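Local coordinates for protein regulator of polyketide synthase expression (Bifidobacterium adolescentis, PDB 3ONQ) that probably regulates polyketide synthase expression as a PucR-type transcription factor, reading DNA through a C-terminal helix-turn-helix domain, though its function has not been established, at residues 223-226 and 227-231; 203-207 and 208-212. All coordinates share one frame; numbering follows the deposited sequence.

Contact 1 (223-226 and 227-231); sequences PNTV and RYRLK. With SO4 (sulfate ion), chain S.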
ATOM      1  N   PRO B 223      22.856 -33.285  23.807  1.00 32.35           N
ATOM      2  CA  PRO B 223      23.186 -32.958  22.412  1.00 33.12           C
ATOM      3  C   PRO B 223      22.126 -33.437  21.408  1.00 30.08           C
ATOM      4  O   PRO B 223      21.828 -32.710  20.455  1.00 30.57           O
ATOM      5  CB  PRO B 223      24.515 -33.684  22.192  1.00 36.49           C
ATOM      6  CG  PRO B 223      25.159 -33.638  23.555  1.00 31.87           C
ATOM      7  CD  PRO B 223      24.027 -33.800  24.544  1.00 33.10           C
ATOM      8  N   ASN B 224      21.572 -34.632  21.618  1.00 26.82           N
ATOM      9  CA  ASN B 224      20.485 -35.142  20.781  1.00 32.58           C
ATOM     10  C   ASN B 224      19.288 -34.214  20.769  1.00 35.32           C
ATOM     11  O   ASN B 224      18.548 -34.146  19.787  1.00 30.39           O
ATOM     12  CB  ASN B 224      20.026 -36.524  21.247  1.00 39.43           C
ATOM     13  CG  ASN B 224      21.042 -37.606  20.948  1.00 57.61           C
ATOM     14  OD1 ASN B 224      21.973 -37.396  20.171  1.00 64.64           O
ATOM     15  ND2 ASN B 224      20.863 -38.780  21.557  1.00 60.74           N
ATOM     16  N   THR B 225      19.088 -33.505  21.870  1.00 32.95           N
ATOM     17  CA  THR B 225      17.961 -32.600  21.957  1.00 30.16           C
ATOM     18  C   THR B 225      18.198 -31.382  21.062  1.00 32.75           C
ATOM     19  O   THR B 225      17.284 -30.927  20.356  1.00 28.23           O
ATOM     20  CB  THR B 225      17.669 -32.206  23.412  1.00 29.36           C
ATOM     21  OG1 THR B 225      17.171 -33.358  24.098  1.00 30.22           O
ATOM     22  CG2 THR B 225      16.628 -31.112  23.477  1.00 31.16           C
ATOM     23  N   VAL B 226      19.425 -30.873  21.076  1.00 27.42           N
ATOM     24  CA  VAL B 226      19.792 -29.797  20.168  1.00 27.83           C
ATOM     25  C   VAL B 226      19.622 -30.274  18.728  1.00 30.80           C
ATOM     26  O   VAL B 226      19.060 -29.564  17.892  1.00 31.76           O
ATOM     27  CB  VAL B 226      21.243 -29.352  20.367  1.00 27.70           C
ATOM     28  CG1 VAL B 226      21.617 -28.293  19.320  1.00 25.47           C
ATOM     29  CG2 VAL B 226      21.450 -28.817  21.780  1.00 26.27           C
ATOM     30  N   ARG B 227      20.110 -31.481  18.451  1.00 29.32           N
ATOM     31  CA  ARG B 227      20.017 -32.065  17.117  1.00 30.58           C
ATOM     32  C   ARG B 227      18.570 -32.079  16.650  1.00 34.68           C
ATOM     33  O   ARG B 227      18.254 -31.645  15.546  1.00 30.27           O
ATOM     34  CB  ARG B 227      20.567 -33.488  17.135  1.00 44.56           C
ATOM     35  CG  ARG B 227      21.607 -33.786  16.072  1.00 57.14           C
ATOM     36  CD  ARG B 227      22.038 -35.252  16.131  1.00 68.72           C
ATOM     37  NE  ARG B 227      22.743 -35.569  17.372  1.00 73.73           N
ATOM     38  CZ  ARG B 227      24.065 -35.686  17.476  1.00 76.17           C
ATOM     39  NH1 ARG B 227      24.620 -35.970  18.649  1.00 75.84           N
ATOM     40  NH2 ARG B 227      24.834 -35.526  16.407  1.00 77.06           N
ATOM     41  N   TYR B 228      17.690 -32.577  17.508  1.00 33.70           N
ATOM     42  CA  TYR B 228      16.279 -32.692  17.188  1.00 30.33           C
ATOM     43  C   TYR B 228      15.658 -31.318  16.913  1.00 31.86           C
ATOM     44  O   TYR B 228      14.912 -31.142  15.943  1.00 35.06           O
ATOM     45  CB  TYR B 228      15.549 -33.425  18.326  1.00 38.16           C
ATOM     46  CG  TYR B 228      14.046 -33.552  18.154  1.00 53.73           C
ATOM     47  CD1 TYR B 228      13.491 -34.637  17.474  1.00 66.67           C
ATOM     48  CD2 TYR B 228      13.180 -32.603  18.688  1.00 53.46           C
ATOM     49  CE1 TYR B 228      12.113 -34.766  17.320  1.00 73.84           C
ATOM     50  CE2 TYR B 228      11.800 -32.720  18.535  1.00 64.48           C
ATOM     51  CZ  TYR B 228      11.274 -33.802  17.852  1.00 75.84           C
ATOM     52  OH  TYR B 228       9.910 -33.922  17.704  1.00 83.79           O
ATOM     53  N   ARG B 229      15.961 -30.338  17.754  1.00 27.72           N
ATOM     54  CA  ARG B 229      15.446 -28.985  17.517  1.00 31.66           C
ATOM     55  C   ARG B 229      15.922 -28.347  16.211  1.00 35.22           C
ATOM     56  O   ARG B 229      15.134 -27.693  15.521  1.00 31.66           O
ATOM     57  CB  ARG B 229      15.751 -28.062  18.695  1.00 28.38           C
ATOM     58  CG  ARG B 229      15.031 -28.485  19.968  1.00 32.02           C
ATOM     59  CD  ARG B 229      15.612 -27.775  21.164  1.00 32.59           C
ATOM     60  NE  ARG B 229      14.970 -28.187  22.405  1.00 31.23           N
ATOM     61  CZ  ARG B 229      15.308 -27.720  23.604  1.00 34.38           C
ATOM     62  NH1 ARG B 229      16.288 -26.821  23.723  1.00 25.63           N
ATOM     63  NH2 ARG B 229      14.658 -28.146  24.681  1.00 32.95           N
ATOM     64  N   LEU B 230      17.199 -28.514  15.871  1.00 31.89           N
ATOM     65  CA  LEU B 230      17.703 -27.947  14.615  1.00 28.85           C
ATOM     66  C   LEU B 230      16.996 -28.571  13.417  1.00 28.97           C
ATOM     67  O   LEU B 230      16.683 -27.892  12.444  1.00 29.96           O
ATOM     68  CB  LEU B 230      19.210 -28.135  14.486  1.00 27.35           C
ATOM     69  CG  LEU B 230      20.026 -27.550  15.629  1.00 28.46           C
ATOM     70  CD1 LEU B 230      21.499 -27.836  15.410  1.00 25.04           C
ATOM     71  CD2 LEU B 230      19.758 -26.059  15.759  1.00 29.00           C
ATOM     72  N   LYS B 231      16.746 -29.872  13.507  1.00 32.91           N
ATOM     73  CA  LYS B 231      16.059 -30.592  12.447  1.00 37.02           C
ATOM     74  C   LYS B 231      14.642 -30.034  12.284  1.00 40.58           C
ATOM     75  O   LYS B 231      14.186 -29.769  11.164  1.00 34.33           O
ATOM     76  CB  LYS B 231      16.044 -32.090  12.757  1.00 39.76           C
ATOM     77  CG  LYS B 231      15.380 -32.949  11.693  1.00 54.04           C
ATOM     78  CD  LYS B 231      15.627 -34.429  11.958  1.00 69.43           C
ATOM     79  CE  LYS B 231      14.539 -35.296  11.332  1.00 78.23           C
ATOM     80  NZ  LYS B 231      13.198 -35.035  11.939  1.00 81.97           N
TER
HETATM   81  S   SO4 S 266      11.953 -30.211  23.090  1.00129.27           S
HETATM   82  O1  SO4 S 266      11.645 -31.632  23.219  1.00132.99           O
HETATM   83  O2  SO4 S 266      10.733 -29.459  22.801  1.00129.96           O
HETATM   84  O3  SO4 S 266      12.526 -29.742  24.349  1.00127.20           O
HETATM   85  O4  SO4 S 266      12.904 -30.026  21.997  1.00125.06           O
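P223 O accepts the backbone N-H of R227 at 2.9 Å, and the i to i+4 pattern repeats from N224 to Y228, T225 to R229 and V226 to L230, so 223-231 is regular helix from its first turn. Side chains one turn apart lie alongside each other and point the same way. On the exposed flank, R227 bends at its third torsion (chi3 -66°), which turns its guanidinium back toward N224; N224 OD1 sits at the guanidinium edge, 3.4 Å from R227 NE and equally far from NH1. Both bonds are weak, and the amide and guanidinium planes stand 60° apart. R229 is held more firmly. Its chain is extended from CG to NE, and its flat end meets a sulfate edge-on: R229 NE donates to O4 of the ion at 2.8 Å, R229 NH2 to O3 at 2.7 Å, both nearly straight. The methyl of T225 lies over one face of this guanidinium, with CG2 3.5 Å from R229 NE. That methyl is anti to the backbone N of T225, which directs it along the helix toward R229. R229 NH1 is bonded to T201 OG1 on helix 198-207, so three nitrogens of the group have partners that fix its rotation. A leucine in its place would probably leave the sulfate without its paired N-H donors and T201 without its mate. On the buried side, V226 CG1 packs 3.9 Å from L230 CD1, facing helices 198-207 and 212-219. The sulfate probably came from the crystallisation liquor, but an anion gripped by a side chain from the second turn of this helix is consistent with a phosphate-contacting site on the second helix of a helix-turn-helix, commonly the recognition helix.

Contact 2 (203-207 and 208-212); sequences STFLK and YGSSL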
ATOM      1  N   SER B 203      19.506 -19.981  17.757  1.00 25.13           N
ATOM      2  CA  SER B 203      20.271 -18.780  18.041  1.00 25.47           C
ATOM      3  C   SER B 203      21.546 -19.146  18.794  1.00 31.24           C
ATOM      4  O   SER B 203      22.640 -18.678  18.478  1.00 34.14           O
ATOM      5  CB  SER B 203      19.434 -17.836  18.896  1.00 29.86           C
ATOM      6  OG  SER B 203      20.192 -16.697  19.243  1.00 36.55           O
ATOM      7  N   THR B 204      21.396 -19.989  19.809  1.00 25.47           N
ATOM      8  CA  THR B 204      22.527 -20.354  20.643  1.00 26.02           C
ATOM      9  C   THR B 204      23.521 -21.174  19.828  1.00 21.60           C
ATOM     10  O   THR B 204      24.716 -20.994  19.952  1.00 25.68           O
ATOM     11  CB  THR B 204      22.078 -21.179  21.868  1.00 28.24           C
ATOM     12  OG1 THR B 204      21.120 -20.434  22.629  1.00 30.67           O
ATOM     13  CG2 THR B 204      23.261 -21.510  22.736  1.00 24.46           C
ATOM     14  N   PHE B 205      23.017 -22.048  18.974  1.00 26.24           N
ATOM     15  CA  PHE B 205      23.873 -22.900  18.170  1.00 28.09           C
ATOM     16  C   PHE B 205      24.755 -22.072  17.247  1.00 29.61           C
ATOM     17  O   PHE B 205      25.939 -22.314  17.152  1.00 32.69           O
ATOM     18  CB  PHE B 205      22.997 -23.845  17.357  1.00 27.49           C
ATOM     19  CG  PHE B 205      23.750 -24.760  16.439  1.00 32.08           C
ATOM     20  CD1 PHE B 205      24.393 -25.876  16.923  1.00 29.93           C
ATOM     21  CD2 PHE B 205      23.784 -24.522  15.085  1.00 30.44           C
ATOM     22  CE1 PHE B 205      25.063 -26.716  16.078  1.00 27.67           C
ATOM     23  CE2 PHE B 205      24.452 -25.367  14.243  1.00 26.91           C
ATOM     24  CZ  PHE B 205      25.092 -26.462  14.741  1.00 28.11           C
ATOM     25  N   LEU B 206      24.169 -21.079  16.595  1.00 24.87           N
ATOM     26  CA  LEU B 206      24.901 -20.195  15.701  1.00 31.19           C
ATOM     27  C   LEU B 206      25.938 -19.350  16.426  1.00 39.50           C
ATOM     28  O   LEU B 206      27.048 -19.189  15.962  1.00 40.46           O
ATOM     29  CB  LEU B 206      23.939 -19.307  14.921  1.00 25.16           C
ATOM     30  CG  LEU B 206      23.021 -20.008  13.925  1.00 29.91           C
ATOM     31  CD1 LEU B 206      21.997 -19.058  13.379  1.00 27.33           C
ATOM     32  CD2 LEU B 206      23.781 -20.663  12.810  1.00 24.48           C
ATOM     33  N   LYS B 207      25.555 -18.845  17.587  1.00 35.38           N
ATOM     34  CA  LYS B 207      26.397 -17.998  18.404  1.00 32.70           C
ATOM     35  C   LYS B 207      27.634 -18.742  18.852  1.00 41.37           C
ATOM     36  O   LYS B 207      28.714 -18.184  18.920  1.00 40.94           O
ATOM     37  CB  LYS B 207      25.618 -17.512  19.617  1.00 34.10           C
ATOM     38  CG  LYS B 207      26.416 -16.678  20.576  1.00 49.50           C
ATOM     39  CD  LYS B 207      25.553 -16.174  21.712  1.00 61.45           C
ATOM     40  CE  LYS B 207      26.387 -15.469  22.763  1.00 71.55           C
ATOM     41  NZ  LYS B 207      25.550 -14.758  23.768  1.00 75.40           N
ATOM     42  N   TYR B 208      27.462 -20.017  19.149  1.00 37.15           N
ATOM     43  CA  TYR B 208      28.513 -20.828  19.731  1.00 38.79           C
ATOM     44  C   TYR B 208      29.305 -21.630  18.727  1.00 43.15           C
ATOM     45  O   TYR B 208      29.878 -22.644  19.062  1.00 50.86           O
ATOM     46  CB  TYR B 208      27.989 -21.699  20.863  1.00 35.98           C
ATOM     47  CG  TYR B 208      27.789 -20.906  22.119  1.00 45.07           C
ATOM     48  CD1 TYR B 208      26.649 -20.159  22.308  1.00 50.47           C
ATOM     49  CD2 TYR B 208      28.756 -20.879  23.104  1.00 57.48           C
ATOM     50  CE1 TYR B 208      26.469 -19.421  23.438  1.00 59.01           C
ATOM     51  CE2 TYR B 208      28.578 -20.151  24.247  1.00 60.20           C
ATOM     52  CZ  TYR B 208      27.437 -19.419  24.408  1.00 62.35           C
ATOM     53  OH  TYR B 208      27.252 -18.675  25.543  1.00 61.37           O
ATOM     54  N   GLY B 209      29.321 -21.171  17.488  1.00 42.54           N
ATOM     55  CA  GLY B 209      30.124 -21.817  16.477  1.00 46.93           C
ATOM     56  C   GLY B 209      29.549 -23.035  15.803  1.00 50.50           C
ATOM     57  O   GLY B 209      30.285 -23.841  15.257  1.00 53.98           O
ATOM     58  N   SER B 210      28.238 -23.180  15.842  1.00 42.22           N
ATOM     59  CA  SER B 210      27.623 -24.317  15.196  1.00 39.57           C
ATOM     60  C   SER B 210      28.180 -25.594  15.784  1.00 35.15           C
ATOM     61  O   SER B 210      28.476 -26.535  15.076  1.00 34.94           O
ATOM     62  CB  SER B 210      27.874 -24.273  13.694  1.00 37.42           C
ATOM     63  OG  SER B 210      27.016 -23.354  13.069  1.00 40.06           O
ATOM     64  N   SER B 211      28.341 -25.595  17.098  1.00 33.00           N
ATOM     65  CA  SER B 211      28.794 -26.774  17.831  1.00 32.47           C
ATOM     66  C   SER B 211      27.656 -27.379  18.634  1.00 36.68           C
ATOM     67  O   SER B 211      27.088 -26.710  19.503  1.00 36.16           O
ATOM     68  CB  SER B 211      29.907 -26.389  18.799  1.00 41.84           C
ATOM     69  OG  SER B 211      30.072 -27.416  19.763  1.00 46.34           O
ATOM     70  N   LEU B 212      27.317 -28.637  18.359  1.00 38.53           N
ATOM     71  CA  LEU B 212      26.294 -29.315  19.143  1.00 42.64           C
ATOM     72  C   LEU B 212      26.662 -29.334  20.615  1.00 43.30           C
ATOM     73  O   LEU B 212      25.833 -29.031  21.477  1.00 37.89           O
ATOM     74  CB  LEU B 212      26.104 -30.753  18.682  1.00 44.82           C
ATOM     75  CG  LEU B 212      25.182 -30.967  17.496  1.00 53.25           C
ATOM     76  CD1 LEU B 212      25.019 -32.457  17.278  1.00 54.11           C
ATOM     77  CD2 LEU B 212      23.835 -30.300  17.730  1.00 44.90           C
TER
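Y208 follows the last helical residue, and its N-H still reaches back one turn to T204 O at 3.0 Å, with a weaker, longer approach to F205 O. Its ring hangs beside the helix: CD1 is 3.7 Å from T204 CG2, while T204 O lies in the ring plane at its edge. The fully extended aliphatic chain of K207 runs alongside, bringing its CD 3.8 Å from Y208 CE1. The tyrosine ring is thus bordered by a methyl and a methylene chain, and E218 of helix 212-219 also touches it. G209 turns to positive phi (82°), where a CB would collide with the carbonyl oxygen of Y208, a conformation that suits glycine. Its N-H makes a weak bond to L206 O, and the next amide, S210 N, reaches F205 O at 2.8 Å. This 6→1 and 5→2 pair of bonds, with G209 as the C-prime residue, marks a Schellman motif that closes helix 198-207. S210 then lays its backbone over the ring of F205: its CA stands 3.5 Å from the ring centroid and 17° off the normal, a CH-pi contact over the face, though displaced toward the rim. The ring reaches this spot because F205 CG is anti to its own backbone N (chi1 178°). S210 OG stays near the same ring, 3.5 Å from F205 CE2. S211 turns away and takes the N-cap position of the following helix, its OG bonded to N214 N while its carbonyl oxygen receives a bond from T215 OG1. L212 opens that helix; its backbone N lies near the plane of the F205 ring, at the edge, and its CD2 packs 4.1 Å from F205 CE1, next to V226 and L230 of helix 223-237.

Overall arrangement
Read from the N terminus, contact 2 comes first, where helix 198-207 ends and a short turn leads into helix 212-219; contact 1 follows beyond that helix, in the opening turns of helix 223-237. The two are in series, neither nested nor crossed, and each spans a single local stretch, with contact 2 making the turn and contact 1 lying wholly within a helix. Their centres are about 12 Å apart and their side chains meet directly: L212 packs on V226, R227 and L230, and F205 on L230. Three consecutive helices of the PucR-type C-terminal domain are thereby joined, while L206 carries contact 2 on to helix 244-261, which S203 of the same helix 198-207 also meets.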